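Local coordinates for protein BB_2cx5_001 (Thermus thermophilus, PDB 3RI0) that serves as a computationally designed epitope scaffold, built on an aminoacyl-tRNA editing domain fold to present a grafted linear HIV epitope, at residues A[62-65]-A[69-72]; A[117-122]-A[141-146]. The protein carries 6 engineered substitutions. All coordinates share one frame; numbering follows the deposited sequence.

How the contacts relate
Both contacts are apolar, with no hydrogen bond crossing either; contact 1 includes a phenylalanine ring, whereas contact 2 is leucine on leucine. Contact 1 is local and the more deeply buried: strand 59-65 is met by the connection that leaves it, and one leucine covers two residues of the same strand face. Contact 2 joins parts farther apart in sequence, a 3-10 turn after strand 113-116 and helix 140-147, through two separate leucine pairs, one buried and one toward the surface. The centres of contact 1 and contact 2 are about 14 Å apart. They nevertheless touch where Leu119 packs on 62-65, with 3.8 Å from Leu119 CD2 to Ser65 CA. Strands 59-65 and 113-116 are parallel neighbours in one mixed sheet.

Contact 1: A[62-65]-A[69-72]; sequences FLVS and RLDL
Leu70 lays its isobutyl group across the side chains of Phe62 and Val64, two residues of strand 59-65 whose CB atoms both point toward the 69-72 segment. The two methyls of the leucine divide the work. CD1 rests 4.2 Å from CG2 of Val64, and CD2 sits 4.3 Å from CG of Phe62, meeting the ring obliquely. Val64 CG2 also lies 4.2 Å from CB of Leu70, so this one methyl follows the base of the leucine as well as its branch, and the two side chains cross at about a right angle. With Leu70 CG trans to the backbone N (chi1 -179°), the branch extends from its loop to the strand; on Val64, CG1 takes the position trans to the backbone N (chi1 177°), which leaves CG2, beside that N, as the methyl that meets Leu70.

The segments are joined by a short turn, which folds the chain leaving the strand back over the strand's own face before helix 72-79 begins. On the strand side, Val64 is bonded through its backbone to Lys49 of strand 47-54, while the Phe62 ring meets that of Tyr114 with their planes about 20° apart. Tyr53 and Leu154 also touch Leu70.

All the touching atoms are carbon and no hydrogen bond links the segments. Polar ties of 69-72, such as the Arg69 backbone bond to Glu156 and the Asp71 OD1 cap on Lys74 N of helix 72-79, lie outside this apolar patch. The cohesion between the two segments is therefore probably that of van der Waals contact and buried apolar surface, 169 Å² over both sides.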
loop_
_atom_site.group_PDB
_atom_site.type_symbol
_atom_site.label_atom_id
_atom_site.label_comp_id
_atom_site.label_asym_id
_atom_site.label_seq_id
_atom_site.Cartn_x
_atom_site.Cartn_y
_atom_site.Cartn_z
ATOM N N PHE A 62 -6.424 0.208 3.071
ATOM C CA PHE A 62 -6.138 -1.127 3.579
ATOM C C PHE A 62 -4.850 -1.680 2.984
ATOM O O PHE A 62 -4.714 -1.811 1.776
ATOM C CB PHE A 62 -7.303 -2.070 3.290
ATOM C CG PHE A 62 -8.575 -1.683 3.992
ATOM C CD1 PHE A 62 -9.475 -0.808 3.391
ATOM C CD2 PHE A 62 -8.870 -2.186 5.257
ATOM C CE1 PHE A 62 -10.663 -0.431 4.040
ATOM C CE2 PHE A 62 -10.054 -1.816 5.924
ATOM C CZ PHE A 62 -10.951 -0.940 5.307
ATOM N N LEU A 63 -3.903 -1.998 3.857
ATOM C CA LEU A 63 -2.608 -2.528 3.444
ATOM C C LEU A 63 -2.680 -4.050 3.619
ATOM O O LEU A 63 -2.724 -4.558 4.746
ATOM C CB LEU A 63 -1.521 -1.912 4.321
ATOM C CG LEU A 63 -1.690 -0.392 4.392
ATOM C CD1 LEU A 63 -0.750 0.192 5.423
ATOM C CD2 LEU A 63 -1.434 0.216 3.020
ATOM N N VAL A 64 -2.691 -4.765 2.496
ATOM C CA VAL A 64 -2.830 -6.216 2.508
ATOM C C VAL A 64 -1.610 -6.967 2.021
ATOM O O VAL A 64 -0.934 -6.546 1.082
ATOM C CB VAL A 64 -4.033 -6.643 1.622
ATOM C CG1 VAL A 64 -4.136 -8.162 1.559
ATOM C CG2 VAL A 64 -5.313 -6.037 2.169
ATOM N N SER A 65 -1.328 -8.094 2.662
ATOM C CA SER A 65 -0.208 -8.922 2.258
ATOM C C SER A 65 -0.436 -9.323 0.802
ATOM O O SER A 65 -1.572 -9.499 0.369
ATOM C CB SER A 65 -0.129 -10.173 3.130
ATOM O OG SER A 65 0.855 -11.067 2.638
ATOM N N ARG A 69 -6.184 -11.894 0.048
ATOM C CA ARG A 69 -7.135 -11.031 -0.621
ATOM C C ARG A 69 -8.032 -10.487 0.496
ATOM O O ARG A 69 -8.389 -11.201 1.438
ATOM C CB ARG A 69 -7.903 -11.778 -1.730
ATOM C CG ARG A 69 -8.600 -13.070 -1.346
ATOM C CD ARG A 69 -8.435 -14.181 -2.420
ATOM N NE ARG A 69 -7.931 -13.729 -3.724
ATOM C CZ ARG A 69 -7.782 -14.526 -4.784
ATOM N NH1 ARG A 69 -8.099 -15.812 -4.706
ATOM N NH2 ARG A 69 -7.297 -14.041 -5.921
ATOM N N LEU A 70 -8.333 -9.197 0.409
ATOM C CA LEU A 70 -9.130 -8.508 1.412
ATOM C C LEU A 70 -10.543 -9.036 1.643
ATOM O O LEU A 70 -11.339 -9.138 0.713
ATOM C CB LEU A 70 -9.224 -7.026 1.067
ATOM C CG LEU A 70 -10.021 -6.198 2.078
ATOM C CD1 LEU A 70 -9.291 -6.182 3.428
ATOM C CD2 LEU A 70 -10.193 -4.789 1.553
ATOM N N ASP A 71 -10.848 -9.363 2.893
ATOM C CA ASP A 71 -12.181 -9.833 3.233
ATOM C C ASP A 71 -12.989 -8.566 3.488
ATOM O O ASP A 71 -12.871 -7.950 4.547
ATOM C CB ASP A 71 -12.155 -10.686 4.499
ATOM C CG ASP A 71 -13.521 -11.265 4.836
ATOM O OD1 ASP A 71 -14.518 -10.530 4.685
ATOM O OD2 ASP A 71 -13.592 -12.448 5.253
ATOM N N LEU A 72 -13.786 -8.163 2.507
ATOM C CA LEU A 72 -14.594 -6.955 2.641
ATOM C C LEU A 72 -15.579 -7.028 3.802
ATOM O O LEU A 72 -16.058 -5.998 4.283
ATOM C CB LEU A 72 -15.338 -6.672 1.337
ATOM C CG LEU A 72 -14.439 -6.161 0.213
ATOM C CD1 LEU A 72 -15.245 -6.044 -1.061
ATOM C CD2 LEU A 72 -13.841 -4.818 0.607
#

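Contact 2: A[117-122]-A[141-146]; sequences EDLLGY and KELLAL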
loop_
_atom_site.group_PDB
_atom_site.type_symbol
_atom_site.label_atom_id
_atom_site.label_comp_id
_atom_site.label_asym_id
_atom_site.label_seq_id
_atom_site.Cartn_x
_atom_site.Cartn_y
_atom_site.Cartn_z
ATOM N N GLU A 117 -2.573 -8.040 9.577
ATOM C CA GLU A 117 -1.664 -8.573 10.603
ATOM C C GLU A 117 -0.576 -9.503 10.076
ATOM O O GLU A 117 0.489 -9.614 10.683
ATOM C CB GLU A 117 -2.450 -9.272 11.725
ATOM C CG GLU A 117 -3.563 -10.229 11.282
ATOM C CD GLU A 117 -4.240 -10.909 12.482
ATOM O OE1 GLU A 117 -4.595 -10.213 13.462
ATOM O OE2 GLU A 117 -4.415 -12.143 12.441
ATOM N N ASP A 118 -0.821 -10.163 8.949
ATOM C CA ASP A 118 0.183 -11.059 8.380
ATOM C C ASP A 118 1.445 -10.325 7.943
ATOM O O ASP A 118 2.503 -10.935 7.816
ATOM C CB ASP A 118 -0.391 -11.844 7.196
ATOM C CG ASP A 118 -1.375 -12.927 7.631
ATOM O OD1 ASP A 118 -1.562 -13.119 8.857
ATOM O OD2 ASP A 118 -1.961 -13.585 6.747
ATOM N N LEU A 119 1.346 -9.021 7.709
ATOM C CA LEU A 119 2.518 -8.249 7.294
ATOM C C LEU A 119 3.531 -8.114 8.433
ATOM O O LEU A 119 4.733 -8.016 8.186
ATOM C CB LEU A 119 2.098 -6.860 6.799
ATOM C CG LEU A 119 1.425 -6.813 5.422
ATOM C CD1 LEU A 119 0.933 -5.403 5.124
ATOM C CD2 LEU A 119 2.422 -7.260 4.358
ATOM N N LEU A 120 3.051 -8.126 9.675
ATOM C CA LEU A 120 3.945 -8.011 10.830
ATOM C C LEU A 120 4.778 -9.289 10.929
ATOM O O LEU A 120 5.739 -9.369 11.693
ATOM C CB LEU A 120 3.141 -7.827 12.122
ATOM C CG LEU A 120 2.081 -6.723 12.195
ATOM C CD1 LEU A 120 1.432 -6.740 13.562
ATOM C CD2 LEU A 120 2.706 -5.375 11.930
ATOM N N GLY A 121 4.406 -10.281 10.122
ATOM C CA GLY A 121 5.098 -11.556 10.124
ATOM C C GLY A 121 6.475 -11.590 9.483
ATOM O O GLY A 121 7.130 -12.633 9.494
ATOM N N TYR A 122 6.936 -10.475 8.927
ATOM C CA TYR A 122 8.253 -10.470 8.303
ATOM C C TYR A 122 9.189 -9.426 8.887
ATOM O O TYR A 122 8.755 -8.502 9.574
ATOM C CB TYR A 122 8.128 -10.222 6.802
ATOM C CG TYR A 122 7.173 -11.140 6.076
ATOM C CD1 TYR A 122 5.831 -10.799 5.925
ATOM C CD2 TYR A 122 7.617 -12.333 5.514
ATOM C CE1 TYR A 122 4.956 -11.619 5.221
ATOM C CE2 TYR A 122 6.753 -13.162 4.809
ATOM C CZ TYR A 122 5.420 -12.793 4.664
ATOM O OH TYR A 122 4.560 -13.570 3.925
ATOM N N LYS A 141 7.311 -2.130 11.403
ATOM C CA LYS A 141 7.277 -1.083 12.415
ATOM C C LYS A 141 7.287 0.288 11.755
ATOM O O LYS A 141 6.532 1.181 12.145
ATOM C CB LYS A 141 8.476 -1.216 13.363
ATOM C CG LYS A 141 8.148 -0.848 14.807
ATOM C CD LYS A 141 9.387 -0.788 15.710
ATOM C CE LYS A 141 8.995 -0.454 17.155
ATOM N NZ LYS A 141 10.137 -0.055 18.033
ATOM N N GLU A 142 8.148 0.454 10.754
ATOM C CA GLU A 142 8.239 1.716 10.033
ATOM C C GLU A 142 6.961 1.954 9.253
ATOM O O GLU A 142 6.400 3.042 9.291
ATOM C CB GLU A 142 9.440 1.710 9.089
ATOM C CG GLU A 142 10.782 1.639 9.810
ATOM C CD GLU A 142 11.970 1.608 8.863
ATOM O OE1 GLU A 142 12.050 0.685 8.024
ATOM O OE2 GLU A 142 12.827 2.512 8.967
ATOM N N LEU A 143 6.489 0.932 8.553
ATOM C CA LEU A 143 5.263 1.060 7.774
ATOM C C LEU A 143 4.148 1.606 8.666
ATOM O O LEU A 143 3.404 2.501 8.256
ATOM C CB LEU A 143 4.860 -0.301 7.180
ATOM C CG LEU A 143 3.618 -0.311 6.277
ATOM C CD1 LEU A 143 3.824 0.643 5.099
ATOM C CD2 LEU A 143 3.354 -1.714 5.774
ATOM N N LEU A 144 4.039 1.068 9.881
ATOM C CA LEU A 144 3.021 1.510 10.830
ATOM C C LEU A 144 3.244 2.946 11.282
ATOM O O LEU A 144 2.280 3.696 11.461
ATOM C CB LEU A 144 3.007 0.598 12.065
ATOM C CG LEU A 144 2.414 -0.800 11.902
ATOM C CD1 LEU A 144 2.648 -1.621 13.165
ATOM C CD2 LEU A 144 0.920 -0.680 11.598
ATOM N N ALA A 145 4.508 3.326 11.475
ATOM C CA ALA A 145 4.828 4.683 11.909
ATOM C C ALA A 145 4.520 5.681 10.799
ATOM O O ALA A 145 4.137 6.812 11.062
ATOM C CB ALA A 145 6.301 4.782 12.304
ATOM N N LEU A 146 4.695 5.242 9.559
ATOM C CA LEU A 146 4.453 6.071 8.381
ATOM C C LEU A 146 2.979 6.294 8.123
ATOM O O LEU A 146 2.529 7.412 7.872
ATOM C CB LEU A 146 5.034 5.399 7.137
ATOM C CG LEU A 146 6.456 5.685 6.689
ATOM C CD1 LEU A 146 6.821 4.715 5.574
ATOM C CD2 LEU A 146 6.557 7.131 6.212
#
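Leu120 and Leu144 meet methyl to methyl, CD2 of the first 4.0 Å from CD1 of the second, while their side chains cross at about a right angle. Both leucines carry CG beside the backbone N and trans to the carbonyl carbon (chi1 -52° in Leu120 and -73° in Leu144). From there the branch of Leu120 reaches across to the helix although its CB does not point straight at it. Leu119 and Leu143 form the second apolar pair, on the buried side, with Leu119 CD1 4.5 Å from Leu143 CD2. This is a looser touch, made by the branch ends of two side chains whose CB atoms both point across the contact.

Leu115 of strand 113-116 packs against Leu120, Leu143 and Leu144, and Val151 of strand 150-152 joins Leu120 and Leu144. The arrangement is thus a 3-10 turn and an alpha-helix meeting beside two parallel strands of the mixed sheet in the editing-domain fold, the turn leading on from strand 113-116 toward strand 125-128. A glycerol molecule, probably from the crystallisation liquor, lies about 4 Å from the Leu144 side chain.

Hydrogen bonding stays within each segment or goes to other partners. In the turn, Leu120 N donates to Glu117 O at 3.1 Å, the i to i-3 spacing of a 3-10 helix; in the helix, Ala145 N reaches Lys141 O at 3.0 Å, one residue farther back. Asp118 OD2 bonds Asn68 ND2, so the turn is tied to the connection that follows strand 59-65. At the start of helix 140-147, Glu142 OE1 accepts from Thr139 N, and its OE2 is bonded to His20 NE2.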